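Local coordinates for protein aldehyde dehydrogenase (Trypanosoma brucei, PDB 5NNO) that binds NAD and an aldehyde ligand and probably oxidises aldehydes in an NAD-dependent reaction, as other members of the aldehyde dehydrogenase family do, at residues 111-116 with 454-459; 63-68 with 313-318; 120-125 with 195-200. All coordinates share one frame; numbering follows the deposited sequence. Where two conformers were deposited one is given.

Contact 1: 111-116 with 454-459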
loop_
_atom_site.group_PDB
_atom_site.type_symbol
_atom_site.label_atom_id
_atom_site.label_comp_id
_atom_site.label_asym_id
_atom_site.label_seq_id
_atom_site.Cartn_x
_atom_site.Cartn_y
_atom_site.Cartn_z
ATOM N N CYS A 111 21.634 8.787 -7.911
ATOM C CA CYS A 111 20.337 8.168 -7.718
ATOM C C CYS A 111 19.380 9.082 -6.963
ATOM O O CYS A 111 19.812 9.965 -6.226
ATOM C CB CYS A 111 20.534 6.824 -7.030
ATOM S SG CYS A 111 21.418 5.657 -8.127
ATOM N N GLU A 112 18.076 8.888 -7.176
ATOM C CA GLU A 112 17.062 9.820 -6.691
ATOM C C GLU A 112 15.664 9.186 -6.576
ATOM O O GLU A 112 15.261 8.369 -7.413
ATOM C CB GLU A 112 16.989 11.011 -7.645
ATOM C CG GLU A 112 16.967 12.375 -6.994
ATOM C CD GLU A 112 16.758 13.490 -8.016
ATOM O OE1 GLU A 112 15.813 13.377 -8.828
ATOM O OE2 GLU A 112 17.523 14.481 -7.996
ATOM N N LEU A 113 14.931 9.598 -5.527
ATOM C CA LEU A 113 13.529 9.230 -5.336
ATOM C C LEU A 113 12.648 10.466 -5.544
ATOM O O LEU A 113 12.628 11.368 -4.707
ATOM C CB LEU A 113 13.312 8.679 -3.929
ATOM C CG LEU A 113 13.742 7.252 -3.574
ATOM C CD1 LEU A 113 14.975 6.809 -4.342
ATOM C CD2 LEU A 113 13.938 7.113 -2.056
ATOM N N GLN A 114 11.922 10.511 -6.659
ATOM C CA GLN A 114 11.042 11.653 -6.992
ATOM C C GLN A 114 9.601 11.271 -6.674
ATOM O O GLN A 114 9.261 10.094 -6.655
ATOM C CB GLN A 114 11.202 12.045 -8.481
ATOM C CG GLN A 114 12.654 12.212 -8.945
ATOM C CD GLN A 114 12.814 12.730 -10.385
ATOM O OE1 GLN A 114 11.846 12.848 -11.157
ATOM N NE2 GLN A 114 14.063 13.013 -10.767
ATOM N N TYR A 115 8.768 12.261 -6.367
ATOM C CA TYR A 115 7.344 12.031 -6.102
ATOM C C TYR A 115 6.543 12.689 -7.204
ATOM O O TYR A 115 6.785 13.863 -7.549
ATOM C CB TYR A 115 6.896 12.589 -4.749
ATOM C CG TYR A 115 7.423 11.831 -3.563
ATOM C CD1 TYR A 115 6.933 10.586 -3.233
ATOM C CD2 TYR A 115 8.437 12.378 -2.758
ATOM C CE1 TYR A 115 7.434 9.894 -2.133
ATOM C CE2 TYR A 115 8.946 11.696 -1.660
ATOM C CZ TYR A 115 8.447 10.461 -1.346
ATOM O OH TYR A 115 8.981 9.835 -0.226
ATOM N N GLU A 116 5.593 11.916 -7.743
ATOM C CA GLU A 116 4.795 12.325 -8.891
ATOM C C GLU A 116 3.379 11.966 -8.568
ATOM O O GLU A 116 3.170 10.972 -7.882
ATOM C CB GLU A 116 5.247 11.613 -10.193
ATOM C CG GLU A 116 5.071 10.104 -10.222
ATOM C CD GLU A 116 5.327 9.463 -11.584
ATOM O OE1 GLU A 116 6.092 10.019 -12.438
ATOM O OE2 GLU A 116 4.767 8.353 -11.784
ATOM N N SER A 454 0.728 9.585 -3.842
ATOM C CA SER A 454 1.898 9.809 -4.697
ATOM C C SER A 454 2.591 8.488 -5.044
ATOM O O SER A 454 2.555 7.529 -4.276
ATOM C CB SER A 454 2.924 10.717 -4.011
ATOM O OG SER A 454 2.482 12.061 -3.958
ATOM N N HIS A 455 3.213 8.473 -6.216
ATOM C CA HIS A 455 4.076 7.396 -6.643
ATOM C C HIS A 455 5.481 7.869 -6.384
ATOM O O HIS A 455 5.922 8.877 -6.946
ATOM C CB HIS A 455 3.887 7.088 -8.130
ATOM C CG HIS A 455 4.928 6.176 -8.691
ATOM N ND1 HIS A 455 5.119 4.898 -8.227
ATOM C CD2 HIS A 455 5.861 6.372 -9.654
ATOM C CE1 HIS A 455 6.118 4.340 -8.893
ATOM N NE2 HIS A 455 6.577 5.212 -9.771
ATOM N N ARG A 456 6.166 7.146 -5.496
ATOM C CA ARG A 456 7.591 7.323 -5.293
ATOM C C ARG A 456 8.333 6.646 -6.481
ATOM O O ARG A 456 8.281 5.420 -6.632
ATOM C CB ARG A 456 8.004 6.720 -3.968
ATOM C CG ARG A 456 9.459 7.018 -3.654
ATOM C CD ARG A 456 9.851 6.549 -2.273
ATOM N NE ARG A 456 9.669 5.116 -2.151
ATOM C CZ ARG A 456 9.687 4.442 -1.005
ATOM N NH1 ARG A 456 9.865 5.064 0.159
ATOM N NH2 ARG A 456 9.511 3.115 -1.041
ATOM N N ARG A 457 8.992 7.461 -7.306
ATOM C CA ARG A 457 9.627 7.007 -8.557
ATOM C C ARG A 457 11.161 7.043 -8.434
ATOM O O ARG A 457 11.751 8.120 -8.334
ATOM C CB ARG A 457 9.179 7.884 -9.717
ATOM C CG ARG A 457 9.446 7.321 -11.106
ATOM C CD ARG A 457 9.435 8.452 -12.121
ATOM N NE ARG A 457 9.289 7.989 -13.503
ATOM C CZ ARG A 457 8.876 8.734 -14.530
ATOM N NH1 ARG A 457 8.571 10.013 -14.371
ATOM N NH2 ARG A 457 8.789 8.181 -15.736
ATOM N N PRO A 458 11.805 5.871 -8.403
ATOM C CA PRO A 458 13.258 5.817 -8.522
ATOM C C PRO A 458 13.805 6.249 -9.906
ATOM O O PRO A 458 13.238 5.917 -10.957
ATOM C CB PRO A 458 13.589 4.339 -8.260
ATOM C CG PRO A 458 12.301 3.608 -8.477
ATOM C CD PRO A 458 11.253 4.563 -8.018
ATOM N N VAL A 459 14.896 7.002 -9.859
ATOM C CA VAL A 459 15.570 7.532 -11.018
ATOM C C VAL A 459 17.053 7.285 -10.771
ATOM O O VAL A 459 17.579 7.720 -9.742
ATOM C CB VAL A 459 15.357 9.054 -11.148
ATOM C CG1 VAL A 459 16.096 9.592 -12.382
ATOM C CG2 VAL A 459 13.865 9.375 -11.188
#

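Contact 2: 63-68 with 313-318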
loop_
_atom_site.group_PDB
_atom_site.type_symbol
_atom_site.label_atom_id
_atom_site.label_comp_id
_atom_site.label_asym_id
_atom_site.label_seq_id
_atom_site.Cartn_x
_atom_site.Cartn_y
_atom_site.Cartn_z
ATOM N N ARG A 63 -28.020 19.174 12.579
ATOM C CA ARG A 63 -29.217 18.513 12.061
ATOM C C ARG A 63 -29.025 17.027 11.770
ATOM O O ARG A 63 -29.949 16.251 11.999
ATOM C CB ARG A 63 -29.678 19.224 10.786
ATOM C CG ARG A 63 -30.854 18.605 10.052
ATOM C CD ARG A 63 -31.313 19.579 8.976
ATOM N NE ARG A 63 -32.473 19.092 8.247
ATOM C CZ ARG A 63 -33.088 19.759 7.278
ATOM N NH1 ARG A 63 -34.146 19.217 6.698
ATOM N NH2 ARG A 63 -32.665 20.968 6.901
ATOM N N ASP A 64 -27.853 16.640 11.240
ATOM C CA ASP A 64 -27.532 15.218 11.000
ATOM C C ASP A 64 -27.187 14.446 12.279
ATOM O O ASP A 64 -27.737 13.368 12.527
ATOM C CB ASP A 64 -26.340 15.059 10.047
ATOM C CG ASP A 64 -26.617 15.590 8.616
ATOM O OD1 ASP A 64 -27.779 15.601 8.177
ATOM O OD2 ASP A 64 -25.642 15.990 7.948
ATOM N N ARG A 65 -26.268 14.999 13.073
ATOM C CA ARG A 65 -25.692 14.299 14.224
ATOM C C ARG A 65 -26.241 14.701 15.616
ATOM O O ARG A 65 -26.141 13.921 16.559
ATOM C CB ARG A 65 -24.169 14.452 14.207
ATOM C CG ARG A 65 -23.498 13.905 12.945
ATOM C CD ARG A 65 -23.276 12.406 13.009
ATOM N NE ARG A 65 -24.528 11.663 13.166
ATOM C CZ ARG A 65 -24.972 11.117 14.299
ATOM N NH1 ARG A 65 -26.114 10.438 14.275
ATOM N NH2 ARG A 65 -24.287 11.222 15.438
ATOM N N ARG A 66 -26.836 15.887 15.716
ATOM C CA ARG A 66 -27.151 16.524 17.002
ATOM C C ARG A 66 -25.888 16.766 17.843
ATOM O O ARG A 66 -25.933 16.704 19.068
ATOM C CB ARG A 66 -28.244 15.774 17.793
ATOM C CG ARG A 66 -29.153 16.717 18.584
ATOM C CD ARG A 66 -29.672 16.160 19.916
ATOM N NE ARG A 66 -30.577 15.046 19.689
ATOM C CZ ARG A 66 -30.599 13.852 20.302
ATOM N NH1 ARG A 66 -29.751 13.461 21.250
ATOM N NH2 ARG A 66 -31.523 13.024 19.895
ATOM N N ARG A 67 -24.772 17.057 17.171
ATOM C CA ARG A 67 -23.547 17.488 17.856
ATOM C C ARG A 67 -23.555 18.991 18.089
ATOM O O ARG A 67 -24.187 19.744 17.353
ATOM C CB ARG A 67 -22.292 17.084 17.077
ATOM C CG ARG A 67 -21.873 15.658 17.356
ATOM C CD ARG A 67 -20.455 15.347 16.911
ATOM N NE ARG A 67 -20.426 14.850 15.538
ATOM C CZ ARG A 67 -19.874 15.476 14.494
ATOM N NH1 ARG A 67 -19.289 16.679 14.605
ATOM N NH2 ARG A 67 -19.924 14.919 13.299
ATOM N N HIS A 68 -22.867 19.407 19.136
ATOM C CA HIS A 68 -22.825 20.798 19.534
ATOM C C HIS A 68 -21.753 21.425 18.692
ATOM O O HIS A 68 -20.818 20.743 18.280
ATOM C CB HIS A 68 -22.474 20.946 21.019
ATOM C CG HIS A 68 -22.857 22.270 21.606
ATOM N ND1 HIS A 68 -21.973 23.318 21.728
ATOM C CD2 HIS A 68 -24.030 22.703 22.136
ATOM C CE1 HIS A 68 -22.591 24.348 22.287
ATOM N NE2 HIS A 68 -23.838 23.999 22.548
ATOM N N TYR A 313 -26.257 16.448 24.039
ATOM C CA TYR A 313 -25.856 15.036 23.740
ATOM C C TYR A 313 -26.252 14.632 22.306
ATOM O O TYR A 313 -27.388 14.882 21.910
ATOM C CB TYR A 313 -26.499 14.081 24.744
ATOM C CG TYR A 313 -25.943 12.673 24.718
ATOM C CD1 TYR A 313 -24.643 12.399 25.166
ATOM C CD2 TYR A 313 -26.713 11.608 24.253
ATOM C CE1 TYR A 313 -24.130 11.112 25.146
ATOM C CE2 TYR A 313 -26.203 10.322 24.224
ATOM C CZ TYR A 313 -24.915 10.087 24.679
ATOM O OH TYR A 313 -24.405 8.836 24.677
ATOM N N PRO A 314 -25.347 13.990 21.531
ATOM C CA PRO A 314 -25.709 13.592 20.146
ATOM C C PRO A 314 -26.576 12.338 20.045
ATOM O O PRO A 314 -26.740 11.632 21.034
ATOM C CB PRO A 314 -24.348 13.329 19.482
ATOM C CG PRO A 314 -23.326 13.829 20.457
ATOM C CD PRO A 314 -23.935 13.679 21.804
ATOM N N ARG A 315 -27.090 12.059 18.838
ATOM C CA ARG A 315 -28.044 10.962 18.599
ATOM C C ARG A 315 -27.430 9.754 17.913
ATOM O O ARG A 315 -26.343 9.842 17.344
ATOM C CB ARG A 315 -29.260 11.434 17.795
ATOM C CG ARG A 315 -29.009 11.749 16.350
ATOM C CD ARG A 315 -30.302 11.888 15.569
ATOM N NE ARG A 315 -31.109 13.049 15.970
ATOM C CZ ARG A 315 -31.092 14.260 15.402
ATOM N NH1 ARG A 315 -30.264 14.540 14.403
ATOM N NH2 ARG A 315 -31.905 15.216 15.863
ATOM N N ILE A 316 -28.142 8.628 17.968
ATOM C CA ILE A 316 -27.771 7.445 17.199
ATOM C C ILE A 316 -28.264 7.697 15.778
ATOM O O ILE A 316 -29.281 8.360 15.573
ATOM C CB ILE A 316 -28.360 6.133 17.789
ATOM C CG1 ILE A 316 -28.013 5.968 19.268
ATOM C CG2 ILE A 316 -27.850 4.904 17.026
ATOM C CD1 ILE A 316 -26.554 6.167 19.594
ATOM N N VAL A 317 -27.544 7.163 14.804
ATOM C CA VAL A 317 -27.782 7.462 13.383
ATOM C C VAL A 317 -29.182 7.047 12.918
ATOM O O VAL A 317 -29.824 7.803 12.192
ATOM C CB VAL A 317 -26.664 6.871 12.466
ATOM C CG1 VAL A 317 -26.573 5.340 12.543
ATOM C CG2 VAL A 317 -26.841 7.328 11.013
ATOM N N ASN A 318 -29.658 5.878 13.349
ATOM C CA ASN A 318 -31.006 5.423 13.000
ATOM C C ASN A 318 -31.583 4.409 14.003
ATOM O O ASN A 318 -30.892 3.987 14.932
ATOM C CB ASN A 318 -31.041 4.894 11.543
ATOM C CG ASN A 318 -30.053 3.762 11.293
ATOM O OD1 ASN A 318 -29.945 2.839 12.092
ATOM N ND2 ASN A 318 -29.364 3.805 10.144
#

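Contact 3: 120-125 with 195-200. With NAD (nicotinamide-adenine-dinucleotide), chain C.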
loop_
_atom_site.group_PDB
_atom_site.type_symbol
_atom_site.label_atom_id
_atom_site.label_comp_id
_atom_site.label_asym_id
_atom_site.label_seq_id
_atom_site.Cartn_x
_atom_site.Cartn_y
_atom_site.Cartn_z
ATOM N N VAL A 120 -6.412 10.334 -10.910
ATOM C CA VAL A 120 -7.736 10.622 -10.333
ATOM C C VAL A 120 -8.042 9.781 -9.077
ATOM O O VAL A 120 -8.104 8.543 -9.129
ATOM C CB VAL A 120 -8.863 10.433 -11.361
ATOM C CG1 VAL A 120 -10.182 11.029 -10.844
ATOM C CG2 VAL A 120 -8.481 11.085 -12.680
ATOM N N VAL A 121 -8.281 10.476 -7.973
ATOM C CA VAL A 121 -8.481 9.845 -6.659
ATOM C C VAL A 121 -9.972 9.835 -6.304
ATOM O O VAL A 121 -10.639 10.846 -6.518
ATOM C CB VAL A 121 -7.645 10.596 -5.618
ATOM C CG1 VAL A 121 -7.924 10.109 -4.214
ATOM C CG2 VAL A 121 -6.166 10.408 -5.931
ATOM N N LEU A 122 -10.487 8.692 -5.809
ATOM C CA LEU A 122 -11.860 8.607 -5.249
ATOM C C LEU A 122 -11.859 8.573 -3.730
ATOM O O LEU A 122 -11.183 7.733 -3.123
ATOM C CB LEU A 122 -12.623 7.374 -5.736
ATOM C CG LEU A 122 -14.036 7.187 -5.147
ATOM C CD1 LEU A 122 -14.977 8.282 -5.631
ATOM C CD2 LEU A 122 -14.624 5.820 -5.488
ATOM N N VAL A 123 -12.660 9.446 -3.116
ATOM C CA VAL A 123 -12.838 9.462 -1.664
ATOM C C VAL A 123 -14.261 9.055 -1.441
ATOM O O VAL A 123 -15.179 9.676 -1.984
ATOM C CB VAL A 123 -12.571 10.838 -1.082
ATOM C CG1 VAL A 123 -12.774 10.817 0.429
ATOM C CG2 VAL A 123 -11.150 11.254 -1.416
ATOM N N ILE A 124 -14.433 7.979 -0.686
ATOM C CA ILE A 124 -15.728 7.566 -0.219
ATOM C C ILE A 124 -15.737 7.876 1.287
ATOM O O ILE A 124 -14.782 7.562 2.018
ATOM C CB ILE A 124 -15.985 6.088 -0.513
ATOM C CG1 ILE A 124 -16.126 5.882 -2.038
ATOM C CG2 ILE A 124 -17.227 5.589 0.215
ATOM C CD1 ILE A 124 -15.896 4.452 -2.486
ATOM N N GLY A 125 -16.815 8.515 1.742
ATOM C CA GLY A 125 -16.879 9.086 3.081
ATOM C C GLY A 125 -17.875 8.355 3.951
ATOM O O GLY A 125 -18.515 7.356 3.532
ATOM N N ASP A 195 -7.043 6.055 -9.948
ATOM C CA ASP A 195 -5.645 5.701 -9.620
ATOM C C ASP A 195 -5.351 5.545 -8.104
ATOM O O ASP A 195 -4.271 5.075 -7.740
ATOM C CB ASP A 195 -4.703 6.726 -10.240
ATOM C CG ASP A 195 -4.924 6.854 -11.711
ATOM O OD1 ASP A 195 -4.481 5.932 -12.431
ATOM O OD2 ASP A 195 -5.614 7.821 -12.129
ATOM N N HIS A 196 -6.296 5.929 -7.241
ATOM C CA HIS A 196 -6.292 5.547 -5.832
ATOM C C HIS A 196 -7.706 5.751 -5.231
ATOM O O HIS A 196 -8.401 6.740 -5.543
ATOM C CB HIS A 196 -5.275 6.397 -5.031
ATOM C CG HIS A 196 -4.822 5.769 -3.751
ATOM N ND1 HIS A 196 -3.709 4.954 -3.694
ATOM C CD2 HIS A 196 -5.295 5.838 -2.484
ATOM C CE1 HIS A 196 -3.530 4.528 -2.461
ATOM N NE2 HIS A 196 -4.472 5.057 -1.706
ATOM N N ILE A 197 -8.137 4.820 -4.385
ATOM C CA ILE A 197 -9.389 4.960 -3.671
ATOM C C ILE A 197 -9.033 5.079 -2.197
ATOM O O ILE A 197 -8.215 4.308 -1.687
ATOM C CB ILE A 197 -10.372 3.777 -3.850
ATOM C CG1 ILE A 197 -10.843 3.690 -5.285
ATOM C CG2 ILE A 197 -11.595 3.940 -2.924
ATOM C CD1 ILE A 197 -11.499 2.367 -5.623
ATOM N N LEU A 198 -9.635 6.057 -1.526
ATOM C CA LEU A 198 -9.600 6.105 -0.073
ATOM C C LEU A 198 -11.015 5.900 0.449
ATOM O O LEU A 198 -11.951 6.637 0.094
ATOM C CB LEU A 198 -9.006 7.414 0.457
ATOM C CG LEU A 198 -8.692 7.344 1.967
ATOM C CD1 LEU A 198 -7.610 8.345 2.345
ATOM C CD2 LEU A 198 -9.909 7.499 2.877
ATOM N N TYR A 199 -11.168 4.881 1.283
ATOM C CA TYR A 199 -12.475 4.520 1.788
ATOM C C TYR A 199 -12.447 4.512 3.303
ATOM O O TYR A 199 -11.508 3.992 3.902
ATOM C CB TYR A 199 -12.921 3.188 1.216
ATOM C CG TYR A 199 -14.049 2.543 1.947
ATOM C CD1 TYR A 199 -15.355 2.955 1.765
ATOM C CD2 TYR A 199 -13.799 1.530 2.857
ATOM C CE1 TYR A 199 -16.394 2.372 2.454
ATOM C CE2 TYR A 199 -14.839 0.923 3.551
ATOM C CZ TYR A 199 -16.138 1.341 3.330
ATOM O OH TYR A 199 -17.166 0.738 4.044
ATOM N N THR A 200 -13.477 5.116 3.896
ATOM C CA THR A 200 -13.739 5.030 5.302
ATOM C C THR A 200 -15.111 4.392 5.423
ATOM O O THR A 200 -16.010 4.732 4.665
ATOM C CB THR A 200 -13.701 6.430 5.934
ATOM O OG1 THR A 200 -12.430 7.033 5.670
ATOM C CG2 THR A 200 -13.907 6.352 7.443
HETATM P PA NAD C . -21.193 2.940 5.989
HETATM O O1A NAD C . -21.956 1.631 5.932
HETATM O O2A NAD C . -21.893 4.284 6.063
HETATM O O5B NAD C . -20.205 2.950 4.707
HETATM C C5B NAD C . -19.439 4.091 4.308
HETATM C C4B NAD C . -19.631 4.413 2.824
HETATM O O4B NAD C . -19.810 3.193 2.087
HETATM C C3B NAD C . -20.831 5.318 2.520
HETATM O O3B NAD C . -20.442 6.428 1.695
HETATM C C2B NAD C . -21.822 4.435 1.788
HETATM O O2B NAD C . -22.504 5.145 0.749
HETATM C C1B NAD C . -20.937 3.325 1.222
HETATM N N9A NAD C . -21.616 2.016 1.051
HETATM C C8A NAD C . -22.486 1.387 1.876
HETATM N N7A NAD C . -22.894 0.204 1.332
HETATM C C5A NAD C . -22.266 0.075 0.144
HETATM C C6A NAD C . -22.222 -0.914 -0.953
HETATM N N6A NAD C . -22.953 -2.030 -0.868
HETATM N N1A NAD C . -21.444 -0.673 -2.029
HETATM C C2A NAD C . -20.702 0.447 -2.127
HETATM N N3A NAD C . -20.692 1.391 -1.168
HETATM C C4A NAD C . -21.437 1.267 -0.035
HETATM O O3 NAD C . -20.225 2.831 7.265
HETATM P PN NAD C . -20.886 2.523 8.704
HETATM O O1N NAD C . -21.242 1.054 8.795
HETATM O O2N NAD C . -21.980 3.523 8.966
HETATM O O5D NAD C . -19.602 2.777 9.646
HETATM C C5D NAD C . -18.793 1.620 9.810
HETATM C C4D NAD C . -17.390 1.863 10.308
HETATM O O4D NAD C . -16.728 3.029 9.820
HETATM C C3D NAD C . -17.378 1.992 11.808
HETATM O O3D NAD C . -17.374 0.677 12.354
HETATM C C2D NAD C . -16.112 2.780 12.057
HETATM O O2D NAD C . -15.207 2.014 12.844
HETATM C C1D NAD C . -15.573 3.102 10.653
HETATM N N1N NAD C . -14.910 4.403 10.635
HETATM C C2N NAD C . -13.567 4.479 10.509
HETATM C C3N NAD C . -12.916 5.720 10.531
HETATM C C7N NAD C . -11.427 5.867 10.390
HETATM O O7N NAD C . -10.991 6.874 9.860
HETATM N N7N NAD C . -10.605 4.919 10.837
HETATM C C4N NAD C . -13.683 6.870 10.678
HETATM C C5N NAD C . -15.056 6.762 10.801
HETATM C C6N NAD C . -15.651 5.511 10.780
HETATM O O HOH W 1 -13.149 8.838 3.628
#

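Contact 1: 111-116 with 454-459
Gln114 and Arg457 face each other as a hydrogen-bonded pair on antiparallel strands, and their two bonds make the straight centre of a six-bond ladder. Arg457 N reaches Gln114 O at 2.7 Å, almost linearly (177°). Glu112 with Val459 and Glu116 with His455 repeat the pattern on either side, alternating with the non-hydrogen-bonded pairs Leu113-Pro458 and Tyr115-Arg456. The close packing lies on the face of Gln114, Glu116, His455, Arg457 and Val459. There the amide of Gln114 is laid across one methyl of Val459, CD to CG2 3.6 Å, and its NE2 binds Glu112 OE1 on its own strand at 2.6 Å. CG of Glu116, wedged between backbone N and carbonyl carbon (chi1 64°), starts a chain that runs alongside His455, and carboxylate and imidazole planes stand 52° apart. The same carboxylate meets Arg457 NH1 with OE1 at 3.1 Å, a salt bridge of charge alone, since the oxygen lies well out of the guanidinium plane. Hydrogen-bonding partners for this polar cluster come from the second subunit: Ser413 of that chain for Glu116 OE2, and Ser414 of that chain for His455 NE2 and Arg457 NH2. The other face is more loosely built. Arg456 and Tyr115 run alongside each other in the same direction, with CB of Arg456 3.7 Å from CE1 of the tyrosine, and Leu113 reaches Arg456 CD with CD2 only at 4.1 Å. This antiparallel pairing of two distant strands is consistent with the oligomerisation region of the aldehyde dehydrogenase fold, and through Val459 its sheet continues into a strand of the second subunit. Within its own chain, Tyr115 packs on helix 447-452, which leads into strand 454-461, while Leu113 bonds through its backbone to Val98.

Contact 2: 63-68 with 313-318
Arg65 and Arg315 are joined by a backbone bond and by the side chain of Arg65. Arg315 N gives a nearly linear bond (175°) to Arg65 O at 3.1 Å. In return, in one of its two modelled conformers, the guanidinium of Arg65 grips Arg315 O end-on, with NH1 and NH2 each 3.1 Å from that oxygen, which lies in the guanidinium plane. Bends at chi2 and chi3 fold the arginine of this conformer back to the carbonyl, although its CB sets off away from the loop. Arg315 in turn sends NH1 to Arg63 O at 3.0 Å, the donor standing above the carbonyl plane, and makes a weaker bond to Asp64 O.

Here the motif is a helix C-terminus held by an arginine from a distant loop: helix 54-65 ends at these carbonyls, and a positive guanidinium would be expected to offset the negative end of the helix dipole. Arg66, the first residue past the helix, leaves helical geometry with positive phi (60°), and its side chain sets out toward the loop. Its NH1 meets Tyr313 O in the guanidinium plane at 2.8 Å. CB of Arg315 lies over one face of that guanidinium, while CB of Arg66 covers the centre of the Arg315 guanidinium at 4.0 Å; the two chains cross at about a right angle, their guanidinium planes 83° apart.

Farther out, Glu309 forms salt bridges with both Arg66 NH2 and Arg315 NH2, which would balance the two neighbouring positive charges. Asp64 binds the backbone nitrogens of Ala158 and Thr159 at the start of helix 157-170, and Val317 lies about 4 Å, side chain to side chain, from the NAD-binding Trp127.

Contact 3: 120-125 with 195-200
Ile124 and Tyr199, paired across two parallel strands, cross at a slant, the isoleucine methyl CG2 lying at the edge of the tyrosine ring, 3.6 Å from CD1. The tyrosine ring, its CG trans to N (chi1 163°), passes beside this methyl toward the cofactor, and CE1 lies 3.5 Å from O4B of the adenosine ribose of NAD. On the same face Leu122 and Ile197 meet more lightly, CB to CG1 4.1 Å. At the far end Asp195 turns its carboxylate back so that OD2, by its anti lone pair, accepts from Val120 N at 2.9 Å, while also forming a salt bridge with Arg25. At the cofactor end Gly125 O takes a 2.8 Å bond from hydroxyl O3B of the same adenosine ribose. Thr200 presents CG2 to the nicotinamide, 3.3 Å from C4N, and a water links its OG1 to Ile124 O. These are the C-terminal ends of parallel strands in a Rossmann-type nucleotide-binding domain, where the cofactor is bound. Helices 183-190 and 203-215 pack against the face carrying Leu122, Ile124, Ile197 and Tyr199, while strand 147-151 flanks strand 110-124 and strand 220-223 flanks strand 196-200.

Contacts 1 and 3 share one long strand, 110-124, and one sheet, yet use it differently. In contact 3, buried near the middle of the chain, a parallel pairing is sealed by aliphatic side chains and ends at the cofactor; in contact 1, about 22 Å away between centres, only partly buried and at the subunit interface, an antiparallel pairing carries charged and amide groups suited to a partner subunit. Contact 2 is buried like contact 3 but contains no strand: arginines tie a helix end to a loop by way of backbone carbonyls. It lies across the chain's centre from contact 1, about 44 Å between centres. Along the sequence contact 3 is nested within the loops closed by both others.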